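Local coordinates for aminotransferase (Paracoccus denitrificans, PDB 4GRX), which probably transfers amino groups from amines to carbonyl acceptors, as an omega-aminotransferase of class III that works through covalently held pyridoxal 5'-phosphate, at residues R153-R158 against A170-K175; M71-D76 against E355-N360; P379-Y384 against K459-V464. All blocks are in the same frame, centred on the assembly; numbering follows the deposited sequence.

How the contacts relate
The three contacts illustrate how chemistry varies with place in a fold. Contact 1 belongs to the core of the chain, where a strand of the seven-stranded sheet meets the following helix, and it alone carries a hydrogen bond between its segments. Contact 2, also buried, is on the opposite side of the chain's centre and relies on one leucine methyl meeting a turn. Contact 3 is the most peripheral, its centre about 26 Å from that of the chain; two of its residues are buried, and a phenylalanine face receives a partly exposed asparagine. Contacts 2 and 3 involve consecutive elements, helix 357-375 and strand 381-387, yet their nearest atoms are about 17 Å apart. Contacts 1 and 2, unlike contact 3, also touch the second subunit.

Contact 1: R153-R158 against A170-K175; sequences RKILTR and ASMTGK
T157 on strand 154-158 reaches across to the backbone of M172, and each atom of its short side chain meets the same residue. CB, directed toward the facing segment, stands 3.4 Å from M172 O. Beyond it the two branches divide the work. The hydroxyl, set between the backbone N and the carbonyl carbon by a chi1 of 53°, is the polar tip: OG1 donates a hydrogen bond of 2.7 Å to M172 O. This donor sits 17° out of the carbonyl plane, with a C=O...OG1 angle of 128°. The methyl takes the apolar share, CG2 lying 4.2 Å from M172 CB, and the two side chains cross at about a right angle. One threonine thus satisfies a buried carbonyl while covering the root of the methionine.

Two residues back on the same strand, I155 continues the apolar surface, its CG2 4.2 Å from M172 CG. Past M172 the chain stays close to the strand, with G174 CA 4.1 Å from R158 O. The arrangement joins the strand and helix of a beta-alpha-beta unit completed by strand 188-191. F188 of that last strand and V137 of helix 129-146 pack on both I155 and M172, while T157 touches H190 on one neighbouring strand and F233 on the other, strand 229-234.

Contact 2: M71-D76 against E355-N360; sequences MVAGFD and EGLAEN
L357 projects a single methyl group, CD2, into the bend made by V72 and A73, and this methyl makes the closest contacts between the two segments. L357 CD2 lies 3.6 Å from V72 O. On the next residue L357 CD2 is 3.8 Å from A73 CA and 3.9 Å from A73 CB, so that one carbon covers a backbone carbonyl, the alpha carbon after it and the alanine methyl together. The encounter is one of van der Waals contact, without a hydrogen bond between the segments. V72 directs its own side chain toward the helix but stays a little farther off: V72 CG2 is 4.6 Å from L357 CD2. A chi2 of 67° leaves CD2 of L357 extended, anti to CA across the CB-CG bond, which carries that branch to the turn, while the second is set back: L357 CD1 is 5.6 Å from A73 CB. I440 and V351 pack against L357 from other parts of the chain.

Each backbone follows a recognised local motif. V72 and A73 are the two corner residues of a type I beta turn running from M71 to G74, closed by a bond of 2.8 Å from G74 N to M71 O. On the other segment G356 is the N-cap of helix 357-375, with N360 N bonded to G356 O at 2.9 Å, and L357 is the first helical residue after that cap.

Away from this apolar meeting point, around the helix start, the segment becomes polar and looser. E355 and E359 are exposed and make no contact with the turn; E359 OE1 instead forms a salt bridge with R362 NE. M71 and F75, which do not touch the helix segment, pack on G93 of the second subunit.

Contact 3: P379-Y384 against K459-V464; sequences PNIGEY and KVFAEV
The ring of F461 carries N380 on one face and I381 at its edge. N380 CB stands 3.6 Å from the ring centroid and only 3° off the normal, a CH-pi contact centred almost exactly over the face. The asparagine amide does not lie flat on the ring: the two planes are 51° apart, and OD1 leans toward the base of the aromatic side chain, 3.8 Å from F461 CB. A chi1 of -62° keeps the amide carbon CG beside the backbone N of N380, and the side chains of N380 and F461 slide past each other in opposite directions. The other end of the amide is occupied, ND2 being hydrogen-bonded to V396 O.

At the ring edge, I381 CD1 comes in near the ring plane, 3.8 Å from F461 CE2, its side chain crossing that of the phenylalanine at about a right angle. N380 O touches the far end of the ring, 3.7 Å from F461 CZ. With an alanine at F461, the methylene of N380 would probably lose the face it rests on and the tip of I381 its apolar partner, opening a gap between the helix and the start of the strand.

F461 also packs on A395. Helix 443-463, near the C-terminus, is thereby joined to the start of strand 381-387 and the residue before it, at the border of a three-stranded antiparallel sheet, an alpha/beta layering consistent with the small domain of fold-type I aminotransferases.

Contact 1: R153-R158 against A170-K175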
ATOM      1  N   ARG A 153     -19.591   6.354 -11.642  1.00 21.01           N
ATOM      2  CA  ARG A 153     -18.739   6.011 -10.513  1.00 19.88           C
ATOM      3  C   ARG A 153     -18.873   4.588  -9.988  1.00 19.38           C
ATOM      4  O   ARG A 153     -17.934   4.076  -9.354  1.00 19.29           O
ATOM      5  CB  ARG A 153     -18.989   6.988  -9.381  1.00 19.54           C
ATOM      6  CG  ARG A 153     -18.582   8.409  -9.710  1.00 19.91           C
ATOM      7  CD  ARG A 153     -18.863   9.320  -8.535  1.00 19.72           C
ATOM      8  NE  ARG A 153     -18.021   9.015  -7.393  1.00 19.28           N
ATOM      9  CZ  ARG A 153     -16.747   9.382  -7.277  1.00 19.77           C
ATOM     10  NH1 ARG A 153     -16.150  10.068  -8.246  1.00 20.65           N
ATOM     11  NH2 ARG A 153     -16.056   9.061  -6.190  1.00 19.44           N
ATOM     12  N   LYS A 154     -20.021   3.949 -10.235  1.00 19.20           N
ATOM     13  CA  LYS A 154     -20.283   2.598  -9.686  1.00 18.63           C
ATOM     14  C   LYS A 154     -19.251   1.575 -10.156  1.00 18.32           C
ATOM     15  O   LYS A 154     -18.727   1.686 -11.256  1.00 18.73           O
ATOM     16  CB  LYS A 154     -21.710   2.121  -9.992  1.00 18.73           C
ATOM     17  CG  LYS A 154     -22.790   2.929  -9.280  1.00 18.82           C
ATOM     18  CD  LYS A 154     -24.155   2.787  -9.934  1.00 19.43           C
ATOM     19  CE  LYS A 154     -25.139   3.801  -9.353  1.00 20.09           C
ATOM     20  NZ  LYS A 154     -26.420   3.887 -10.112  1.00 20.66           N
ATOM     21  N   ILE A 155     -18.955   0.591  -9.305  1.00 17.99           N
ATOM     22  CA  ILE A 155     -17.948  -0.437  -9.588  0.88 17.78           C
ATOM     23  C   ILE A 155     -18.587  -1.819  -9.490  1.00 18.16           C
ATOM     24  O   ILE A 155     -19.133  -2.190  -8.435  1.00 17.94           O
ATOM     25  CB  ILE A 155     -16.727  -0.336  -8.630  0.88 17.01           C
ATOM     26  CG1 ILE A 155     -15.979   0.995  -8.795  0.83 16.92           C
ATOM     27  CG2 ILE A 155     -15.777  -1.509  -8.819  0.83 16.93           C
ATOM     28  CD1 ILE A 155     -15.358   1.224 -10.159  0.88 17.26           C
ATOM     29  N   LEU A 156     -18.504  -2.581 -10.585  1.00 18.86           N
ATOM     30  CA  LEU A 156     -19.037  -3.950 -10.627  1.00 18.98           C
ATOM     31  C   LEU A 156     -17.961  -4.985 -10.358  1.00 18.79           C
ATOM     32  O   LEU A 156     -16.921  -4.984 -11.013  1.00 18.59           O
ATOM     33  CB  LEU A 156     -19.687  -4.235 -11.982  1.00 19.70           C
ATOM     34  CG  LEU A 156     -20.600  -3.163 -12.589  1.00 20.29           C
ATOM     35  CD1 LEU A 156     -21.095  -3.578 -13.966  1.00 21.17           C
ATOM     36  CD2 LEU A 156     -21.792  -2.879 -11.683  1.00 20.37           C
ATOM     37  N   THR A 157     -18.217  -5.853  -9.375  1.00 18.99           N
ATOM     38  CA  THR A 157     -17.376  -7.038  -9.098  1.00 18.94           C
ATOM     39  C   THR A 157     -18.256  -8.264  -8.874  1.00 19.81           C
ATOM     40  O   THR A 157     -19.470  -8.195  -9.079  1.00 20.64           O
ATOM     41  CB  THR A 157     -16.394  -6.829  -7.922  1.00 18.21           C
ATOM     42  OG1 THR A 157     -17.084  -6.374  -6.754  1.00 17.53           O
ATOM     43  CG2 THR A 157     -15.318  -5.808  -8.287  1.00 18.17           C
ATOM     44  N   ARG A 158     -17.668  -9.389  -8.467  1.00 20.27           N
ATOM     45  CA  ARG A 158     -18.470 -10.600  -8.214  1.00 21.05           C
ATOM     46  C   ARG A 158     -18.426 -11.044  -6.763  1.00 21.12           C
ATOM     47  O   ARG A 158     -17.413 -10.876  -6.086  1.00 20.75           O
ATOM     48  CB  ARG A 158     -18.023 -11.792  -9.073  1.00 21.40           C
ATOM     49  CG  ARG A 158     -18.428 -11.788 -10.535  1.00 21.57           C
ATOM     50  CD  ARG A 158     -17.411 -11.059 -11.386  1.00 21.34           C
ATOM     51  NE  ARG A 158     -16.036 -11.471 -11.101  1.00 21.50           N
ATOM     52  CZ  ARG A 158     -15.429 -12.516 -11.666  1.00 22.26           C
ATOM     53  NH1 ARG A 158     -16.071 -13.287 -12.536  1.00 22.84           N
ATOM     54  NH2 ARG A 158     -14.170 -12.795 -11.355  1.00 22.36           N
ATOM     55  N   ALA A 170     -11.782  -3.414  -0.429  1.00 21.90           N
ATOM     56  CA  ALA A 170     -12.611  -4.276   0.408  1.00 21.22           C
ATOM     57  C   ALA A 170     -14.093  -4.197  -0.003  1.00 21.29           C
ATOM     58  O   ALA A 170     -14.827  -5.191   0.106  1.00 21.54           O
ATOM     59  CB  ALA A 170     -12.417  -3.952   1.878  1.00 20.44           C
ATOM     60  N   SER A 171     -14.530  -3.026  -0.478  1.00 20.51           N
ATOM     61  CA  SER A 171     -15.898  -2.875  -0.985  1.00 19.94           C
ATOM     62  C   SER A 171     -16.017  -3.659  -2.280  1.00 20.21           C
ATOM     63  O   SER A 171     -17.101  -4.124  -2.656  1.00 19.68           O
ATOM     64  CB  SER A 171     -16.229  -1.413  -1.239  1.00 19.51           C
ATOM     65  OG  SER A 171     -16.189  -0.666  -0.043  1.00 19.50           O
ATOM     66  N   MET A 172     -14.874  -3.821  -2.945  1.00 20.45           N
ATOM     67  CA  MET A 172     -14.792  -4.606  -4.157  1.00 21.33           C
ATOM     68  C   MET A 172     -14.867  -6.137  -3.882  1.00 21.70           C
ATOM     69  O   MET A 172     -15.343  -6.929  -4.707  1.00 21.29           O
ATOM     70  CB  MET A 172     -13.517  -4.219  -4.883  1.00 22.20           C
ATOM     71  CG  MET A 172     -13.564  -2.820  -5.474  1.00 22.99           C
ATOM     72  SD  MET A 172     -12.215  -2.643  -6.653  1.00 25.54           S
ATOM     73  CE  MET A 172     -11.126  -1.634  -5.675  1.00 24.94           C
ATOM     74  N   THR A 173     -14.428  -6.515  -2.688  1.00 21.54           N
ATOM     75  CA  THR A 173     -14.306  -7.894  -2.270  1.00 21.57           C
ATOM     76  C   THR A 173     -15.667  -8.433  -1.828  1.00 21.53           C
ATOM     77  O   THR A 173     -16.326  -7.854  -0.981  1.00 21.74           O
ATOM     78  CB  THR A 173     -13.233  -7.975  -1.155  1.00 21.22           C
ATOM     79  OG1 THR A 173     -11.940  -7.740  -1.749  1.00 21.49           O
ATOM     80  CG2 THR A 173     -13.264  -9.312  -0.414  1.00 20.73           C
ATOM     81  N   GLY A 174     -16.094  -9.541  -2.403  1.00 21.76           N
ATOM     82  CA  GLY A 174     -17.427 -10.036  -2.103  1.00 22.37           C
ATOM     83  C   GLY A 174     -17.421 -11.130  -1.061  1.00 23.37           C
ATOM     84  O   GLY A 174     -17.520 -12.296  -1.413  1.00 24.11           O
ATOM     85  N   LYS A 175     -17.343 -10.745   0.214  1.00 23.56           N
ATOM     86  CA  LYS A 175     -17.199 -11.678   1.343  1.00 24.74           C
ATOM     87  C   LYS A 175     -18.005 -11.214   2.579  1.00 24.34           C
ATOM     88  O   LYS A 175     -17.982 -10.021   2.914  1.00 23.60           O
ATOM     89  CB  LYS A 175     -15.727 -11.755   1.774  1.00 25.72           C
ATOM     90  CG  LYS A 175     -14.770 -12.349   0.771  1.00 26.90           C
ATOM     91  CD  LYS A 175     -14.359 -13.737   1.197  1.00 28.98           C
ATOM     92  CE  LYS A 175     -13.734 -14.477   0.033  1.00 31.11           C
ATOM     93  NZ  LYS A 175     -12.986 -15.695   0.484  1.00 34.73           N
TER

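Contact 2: M71-D76 against E355-N360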
ATOM      1  N   MET A  71       5.390 -16.631  -3.540  1.00 27.58           N
ATOM      2  CA  MET A  71       6.778 -17.152  -3.538  1.00 29.03           C
ATOM      3  C   MET A  71       7.009 -18.274  -4.572  1.00 29.25           C
ATOM      4  O   MET A  71       7.542 -19.338  -4.255  1.00 30.01           O
ATOM      5  CB  MET A  71       7.195 -17.627  -2.142  1.00 29.80           C
ATOM      6  CG  MET A  71       6.838 -16.670  -1.031  1.00 29.39           C
ATOM      7  SD  MET A  71       8.177 -15.539  -0.681  1.00 31.55           S
ATOM      8  CE  MET A  71       7.152 -14.196  -0.056  1.00 31.46           C
ATOM      9  N   VAL A  72       6.625 -18.014  -5.810  1.00 28.73           N
ATOM     10  CA  VAL A  72       6.665 -19.024  -6.867  1.00 29.51           C
ATOM     11  C   VAL A  72       8.058 -19.600  -7.135  1.00 30.52           C
ATOM     12  O   VAL A  72       8.183 -20.709  -7.651  1.00 31.38           O
ATOM     13  CB  VAL A  72       6.056 -18.477  -8.169  1.00 29.34           C
ATOM     14  CG1 VAL A  72       4.633 -17.992  -7.900  1.00 28.04           C
ATOM     15  CG2 VAL A  72       6.926 -17.356  -8.724  1.00 29.33           C
ATOM     16  N   ALA A  73       9.093 -18.851  -6.774  1.00 30.44           N
ATOM     17  CA  ALA A  73      10.450 -19.323  -6.959  1.00 32.06           C
ATOM     18  C   ALA A  73      11.052 -19.898  -5.670  1.00 32.23           C
ATOM     19  O   ALA A  73      12.265 -20.035  -5.541  1.00 32.95           O
ATOM     20  CB  ALA A  73      11.317 -18.210  -7.520  1.00 32.59           C
ATOM     21  N   GLY A  74      10.188 -20.236  -4.720  1.00 31.66           N
ATOM     22  CA  GLY A  74      10.635 -20.759  -3.439  1.00 32.13           C
ATOM     23  C   GLY A  74      11.192 -19.712  -2.488  1.00 31.80           C
ATOM     24  O   GLY A  74      11.058 -18.509  -2.706  1.00 31.35           O
ATOM     25  N   PHE A  75      11.829 -20.186  -1.426  1.00 32.65           N
ATOM     26  CA  PHE A  75      12.242 -19.321  -0.334  1.00 32.45           C
ATOM     27  C   PHE A  75      13.740 -19.063  -0.277  1.00 34.04           C
ATOM     28  O   PHE A  75      14.223 -18.439   0.666  1.00 34.36           O
ATOM     29  CB  PHE A  75      11.741 -19.903   0.986  1.00 31.84           C
ATOM     30  CG  PHE A  75      10.252 -20.048   1.045  1.00 30.63           C
ATOM     31  CD1 PHE A  75       9.448 -18.944   1.275  1.00 29.24           C
ATOM     32  CD2 PHE A  75       9.656 -21.288   0.855  1.00 31.22           C
ATOM     33  CE1 PHE A  75       8.069 -19.069   1.320  1.00 28.88           C
ATOM     34  CE2 PHE A  75       8.276 -21.427   0.906  1.00 30.69           C
ATOM     35  CZ  PHE A  75       7.481 -20.318   1.142  1.00 29.48           C
ATOM     36  N   ASP A  76      14.482 -19.538  -1.274  1.00 35.69           N
ATOM     37  CA  ASP A  76      15.911 -19.242  -1.316  1.00 37.07           C
ATOM     38  C   ASP A  76      16.519 -19.231  -2.718  1.00 37.47           C
ATOM     39  O   ASP A  76      17.691 -19.555  -2.878  1.00 39.75           O
ATOM     40  CB  ASP A  76      16.700 -20.163  -0.350  1.00 38.98           C
ATOM     41  CG  ASP A  76      16.890 -21.585  -0.884  1.00 41.34           C
ATOM     42  OD1 ASP A  76      16.004 -22.111  -1.593  1.00 41.24           O
ATOM     43  OD2 ASP A  76      17.944 -22.192  -0.578  1.00 44.21           O
ATOM     44  N   GLU A 355      13.524 -19.257 -17.438  1.00 45.19           N
ATOM     45  CA  GLU A 355      14.317 -20.237 -16.705  1.00 46.02           C
ATOM     46  C   GLU A 355      13.437 -21.373 -16.220  1.00 44.82           C
ATOM     47  O   GLU A 355      13.744 -22.007 -15.213  1.00 44.51           O
ATOM     48  CB  GLU A 355      15.082 -19.610 -15.535  1.00 45.52           C
ATOM     49  CG  GLU A 355      16.169 -18.627 -15.940  1.00 47.62           C
ATOM     50  CD  GLU A 355      16.865 -17.960 -14.758  1.00 47.55           C
ATOM     51  OE1 GLU A 355      16.950 -18.582 -13.669  1.00 46.76           O
ATOM     52  OE2 GLU A 355      17.330 -16.800 -14.916  1.00 48.48           O
ATOM     53  N   GLY A 356      12.334 -21.606 -16.932  1.00 44.40           N
ATOM     54  CA  GLY A 356      11.572 -22.847 -16.825  1.00 44.42           C
ATOM     55  C   GLY A 356      10.478 -22.981 -15.783  1.00 42.42           C
ATOM     56  O   GLY A 356       9.823 -24.020 -15.712  1.00 42.91           O
ATOM     57  N   LEU A 357      10.251 -21.953 -14.975  1.00 40.62           N
ATOM     58  CA  LEU A 357       9.276 -22.081 -13.883  1.00 38.34           C
ATOM     59  C   LEU A 357       7.846 -22.245 -14.378  1.00 37.25           C
ATOM     60  O   LEU A 357       7.168 -23.196 -13.991  1.00 37.07           O
ATOM     61  CB  LEU A 357       9.382 -20.917 -12.900  1.00 36.78           C
ATOM     62  CG  LEU A 357      10.278 -21.229 -11.697  1.00 37.07           C
ATOM     63  CD1 LEU A 357      11.740 -21.383 -12.093  1.00 39.11           C
ATOM     64  CD2 LEU A 357      10.114 -20.145 -10.641  1.00 35.52           C
ATOM     65  N   ALA A 358       7.403 -21.312 -15.223  1.00 36.85           N
ATOM     66  CA  ALA A 358       6.097 -21.370 -15.908  1.00 35.88           C
ATOM     67  C   ALA A 358       5.888 -22.658 -16.703  1.00 37.54           C
ATOM     68  O   ALA A 358       4.801 -23.242 -16.639  1.00 36.64           O
ATOM     69  CB  ALA A 358       5.915 -20.160 -16.808  1.00 35.61           C
ATOM     70  N   GLU A 359       6.921 -23.104 -17.435  1.00 39.97           N
ATOM     71  CA  GLU A 359       6.809 -24.358 -18.182  1.00 42.13           C
ATOM     72  C   GLU A 359       6.634 -25.534 -17.231  1.00 41.97           C
ATOM     73  O   GLU A 359       5.857 -26.453 -17.508  1.00 42.66           O
ATOM     74  CB  GLU A 359       7.984 -24.591 -19.144  1.00 45.16           C
ATOM     75  CG  GLU A 359       7.867 -25.854 -20.009  1.00 47.74           C
ATOM     76  CD  GLU A 359       6.740 -25.807 -21.046  1.00 48.40           C
ATOM     77  OE1 GLU A 359       5.688 -25.170 -20.814  1.00 46.53           O
ATOM     78  OE2 GLU A 359       6.894 -26.422 -22.121  1.00 51.15           O
ATOM     79  N   ASN A 360       7.326 -25.485 -16.097  1.00 41.32           N
ATOM     80  CA  ASN A 360       7.151 -26.499 -15.052  1.00 41.23           C
ATOM     81  C   ASN A 360       5.684 -26.659 -14.603  1.00 39.57           C
ATOM     82  O   ASN A 360       5.237 -27.772 -14.310  1.00 40.14           O
ATOM     83  CB  ASN A 360       8.062 -26.209 -13.863  1.00 40.64           C
ATOM     84  CG  ASN A 360       8.295 -27.426 -12.993  1.00 41.52           C
ATOM     85  OD1 ASN A 360       8.852 -28.428 -13.446  1.00 44.06           O
ATOM     86  ND2 ASN A 360       7.888 -27.340 -11.731  1.00 39.77           N
TER

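Contact 3: P379-Y384 against K459-V464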
ATOM      1  N   PRO A 379     -16.389 -39.547   0.610  1.00 39.45           N
ATOM      2  CA  PRO A 379     -17.699 -38.978   0.997  0.88 39.47           C
ATOM      3  C   PRO A 379     -17.721 -37.475   1.287  1.00 38.08           C
ATOM      4  O   PRO A 379     -18.710 -36.820   0.979  1.00 38.20           O
ATOM      5  CB  PRO A 379     -18.054 -39.744   2.283  0.88 40.36           C
ATOM      6  CG  PRO A 379     -17.342 -41.040   2.171  0.88 41.03           C
ATOM      7  CD  PRO A 379     -16.105 -40.798   1.349  0.88 40.35           C
ATOM      8  N   ASN A 380     -16.650 -36.936   1.866  1.00 37.11           N
ATOM      9  CA  ASN A 380     -16.653 -35.550   2.383  1.00 36.01           C
ATOM     10  C   ASN A 380     -15.950 -34.482   1.545  1.00 34.88           C
ATOM     11  O   ASN A 380     -15.687 -33.384   2.032  1.00 34.13           O
ATOM     12  CB  ASN A 380     -16.113 -35.512   3.821  1.00 35.76           C
ATOM     13  CG  ASN A 380     -16.968 -36.318   4.786  1.00 36.79           C
ATOM     14  OD1 ASN A 380     -16.485 -37.236   5.429  1.00 37.29           O
ATOM     15  ND2 ASN A 380     -18.245 -35.984   4.872  1.00 37.30           N
ATOM     16  N   ILE A 381     -15.644 -34.810   0.293  1.00 34.78           N
ATOM     17  CA  ILE A 381     -15.210 -33.825  -0.681  1.00 33.61           C
ATOM     18  C   ILE A 381     -16.317 -33.726  -1.708  1.00 34.24           C
ATOM     19  O   ILE A 381     -16.716 -34.731  -2.288  1.00 35.28           O
ATOM     20  CB  ILE A 381     -13.900 -34.239  -1.386  1.00 33.27           C
ATOM     21  CG1 ILE A 381     -12.727 -34.332  -0.387  1.00 32.83           C
ATOM     22  CG2 ILE A 381     -13.591 -33.301  -2.546  1.00 32.46           C
ATOM     23  CD1 ILE A 381     -12.618 -33.184   0.601  1.00 31.70           C
ATOM     24  N   GLY A 382     -16.819 -32.515  -1.920  1.00 33.93           N
ATOM     25  CA  GLY A 382     -17.903 -32.270  -2.868  1.00 34.39           C
ATOM     26  C   GLY A 382     -17.427 -32.232  -4.303  1.00 34.36           C
ATOM     27  O   GLY A 382     -18.119 -32.703  -5.196  1.00 35.22           O
ATOM     28  N   GLU A 383     -16.244 -31.662  -4.516  1.00 33.55           N
ATOM     29  CA  GLU A 383     -15.655 -31.498  -5.847  1.00 33.46           C
ATOM     30  C   GLU A 383     -14.194 -31.083  -5.721  1.00 32.73           C
ATOM     31  O   GLU A 383     -13.746 -30.630  -4.658  1.00 32.21           O
ATOM     32  CB  GLU A 383     -16.412 -30.439  -6.662  1.00 33.51           C
ATOM     33  CG  GLU A 383     -16.088 -28.990  -6.290  1.00 32.84           C
ATOM     34  CD  GLU A 383     -16.548 -27.968  -7.316  1.00 33.04           C
ATOM     35  OE1 GLU A 383     -16.943 -28.345  -8.438  1.00 33.99           O
ATOM     36  OE2 GLU A 383     -16.524 -26.768  -6.998  1.00 32.65           O
ATOM     37  N   TYR A 384     -13.454 -31.245  -6.810  1.00 33.00           N
ATOM     38  CA  TYR A 384     -12.147 -30.614  -6.946  1.00 32.38           C
ATOM     39  C   TYR A 384     -12.260 -29.673  -8.141  1.00 32.09           C
ATOM     40  O   TYR A 384     -13.143 -29.851  -8.977  1.00 32.64           O
ATOM     41  CB  TYR A 384     -11.029 -31.650  -7.154  1.00 32.94           C
ATOM     42  CG  TYR A 384     -11.029 -32.256  -8.532  1.00 34.02           C
ATOM     43  CD1 TYR A 384     -11.778 -33.414  -8.808  1.00 35.07           C
ATOM     44  CD2 TYR A 384     -10.306 -31.661  -9.576  1.00 33.88           C
ATOM     45  CE1 TYR A 384     -11.791 -33.969 -10.078  1.00 35.93           C
ATOM     46  CE2 TYR A 384     -10.319 -32.208 -10.851  1.00 34.90           C
ATOM     47  CZ  TYR A 384     -11.057 -33.361 -11.091  1.00 35.84           C
ATOM     48  OH  TYR A 384     -11.060 -33.898 -12.351  1.00 36.94           O
ATOM     49  N   LYS A 459      -7.735 -38.009   9.160  1.00 42.53           N
ATOM     50  CA  LYS A 459      -7.766 -37.706  10.581  1.00 43.10           C
ATOM     51  C   LYS A 459      -8.951 -36.803  10.924  1.00 40.45           C
ATOM     52  O   LYS A 459      -9.748 -37.150  11.791  1.00 42.09           O
ATOM     53  CB  LYS A 459      -6.442 -37.060  10.998  1.00 43.51           C
ATOM     54  CG  LYS A 459      -6.058 -37.263  12.446  1.00 47.67           C
ATOM     55  CD  LYS A 459      -4.586 -36.926  12.626  1.00 50.25           C
ATOM     56  CE  LYS A 459      -3.976 -37.670  13.807  1.00 57.41           C
ATOM     57  NZ  LYS A 459      -4.707 -37.362  15.066  1.00 59.38           N
ATOM     58  N   VAL A 460      -9.079 -35.670  10.227  1.00 37.24           N
ATOM     59  CA  VAL A 460     -10.125 -34.693  10.512  1.00 35.87           C
ATOM     60  C   VAL A 460     -11.544 -35.217  10.227  1.00 36.41           C
ATOM     61  O   VAL A 460     -12.429 -35.101  11.084  1.00 36.95           O
ATOM     62  CB  VAL A 460      -9.881 -33.359   9.773  1.00 34.58           C
ATOM     63  CG1 VAL A 460     -11.006 -32.363  10.050  1.00 34.82           C
ATOM     64  CG2 VAL A 460      -8.536 -32.762  10.166  1.00 35.09           C
ATOM     65  N   PHE A 461     -11.766 -35.809   9.055  1.00 37.06           N
ATOM     66  CA  PHE A 461     -13.095 -36.333   8.735  1.00 39.09           C
ATOM     67  C   PHE A 461     -13.552 -37.447   9.677  1.00 41.67           C
ATOM     68  O   PHE A 461     -14.756 -37.673   9.851  1.00 43.25           O
ATOM     69  CB  PHE A 461     -13.230 -36.751   7.252  1.00 41.26           C
ATOM     70  CG  PHE A 461     -13.113 -35.599   6.275  1.00 40.17           C
ATOM     71  CD1 PHE A 461     -13.597 -34.330   6.598  1.00 38.77           C
ATOM     72  CD2 PHE A 461     -12.520 -35.782   5.024  1.00 41.74           C
ATOM     73  CE1 PHE A 461     -13.481 -33.270   5.704  1.00 39.47           C
ATOM     74  CE2 PHE A 461     -12.410 -34.724   4.120  1.00 41.78           C
ATOM     75  CZ  PHE A 461     -12.889 -33.467   4.465  1.00 40.90           C
ATOM     76  N   ALA A 462     -12.602 -38.138  10.296  1.00 43.22           N
ATOM     77  CA  ALA A 462     -12.958 -39.189  11.248  1.00 46.98           C
ATOM     78  C   ALA A 462     -13.263 -38.611  12.625  1.00 45.96           C
ATOM     79  O   ALA A 462     -14.058 -39.176  13.366  1.00 48.28           O
ATOM     80  CB  ALA A 462     -11.867 -40.242  11.331  1.00 50.92           C
ATOM     81  N   GLU A 463     -12.622 -37.495  12.964  1.00 43.69           N
ATOM     82  CA  GLU A 463     -12.919 -36.763  14.204  1.00 44.09           C
ATOM     83  C   GLU A 463     -14.340 -36.200  14.159  1.00 42.55           C
ATOM     84  O   GLU A 463     -14.986 -36.027  15.186  1.00 43.19           O
ATOM     85  CB  GLU A 463     -11.938 -35.598  14.397  1.00 43.44           C
ATOM     86  CG  GLU A 463     -10.531 -35.967  14.861  1.00 46.80           C
ATOM     87  CD  GLU A 463      -9.527 -34.805  14.767  1.00 47.14           C
ATOM     88  OE1 GLU A 463      -8.354 -35.023  15.147  1.00 50.70           O
ATOM     89  OE2 GLU A 463      -9.882 -33.673  14.322  1.00 45.00           O
ATOM     90  N   VAL A 464     -14.820 -35.972  12.943  1.00 41.56           N
ATOM     91  CA  VAL A 464     -15.950 -35.097  12.678  1.00 41.20           C
ATOM     92  C   VAL A 464     -17.109 -35.806  11.932  1.00 43.74           C
ATOM     93  O   VAL A 464     -17.979 -35.145  11.349  1.00 44.58           O
ATOM     94  CB  VAL A 464     -15.423 -33.846  11.925  1.00 39.63           C
ATOM     95  CG1 VAL A 464     -16.494 -33.158  11.108  1.00 40.61           C
ATOM     96  CG2 VAL A 464     -14.791 -32.860  12.892  1.00 39.69           C
TER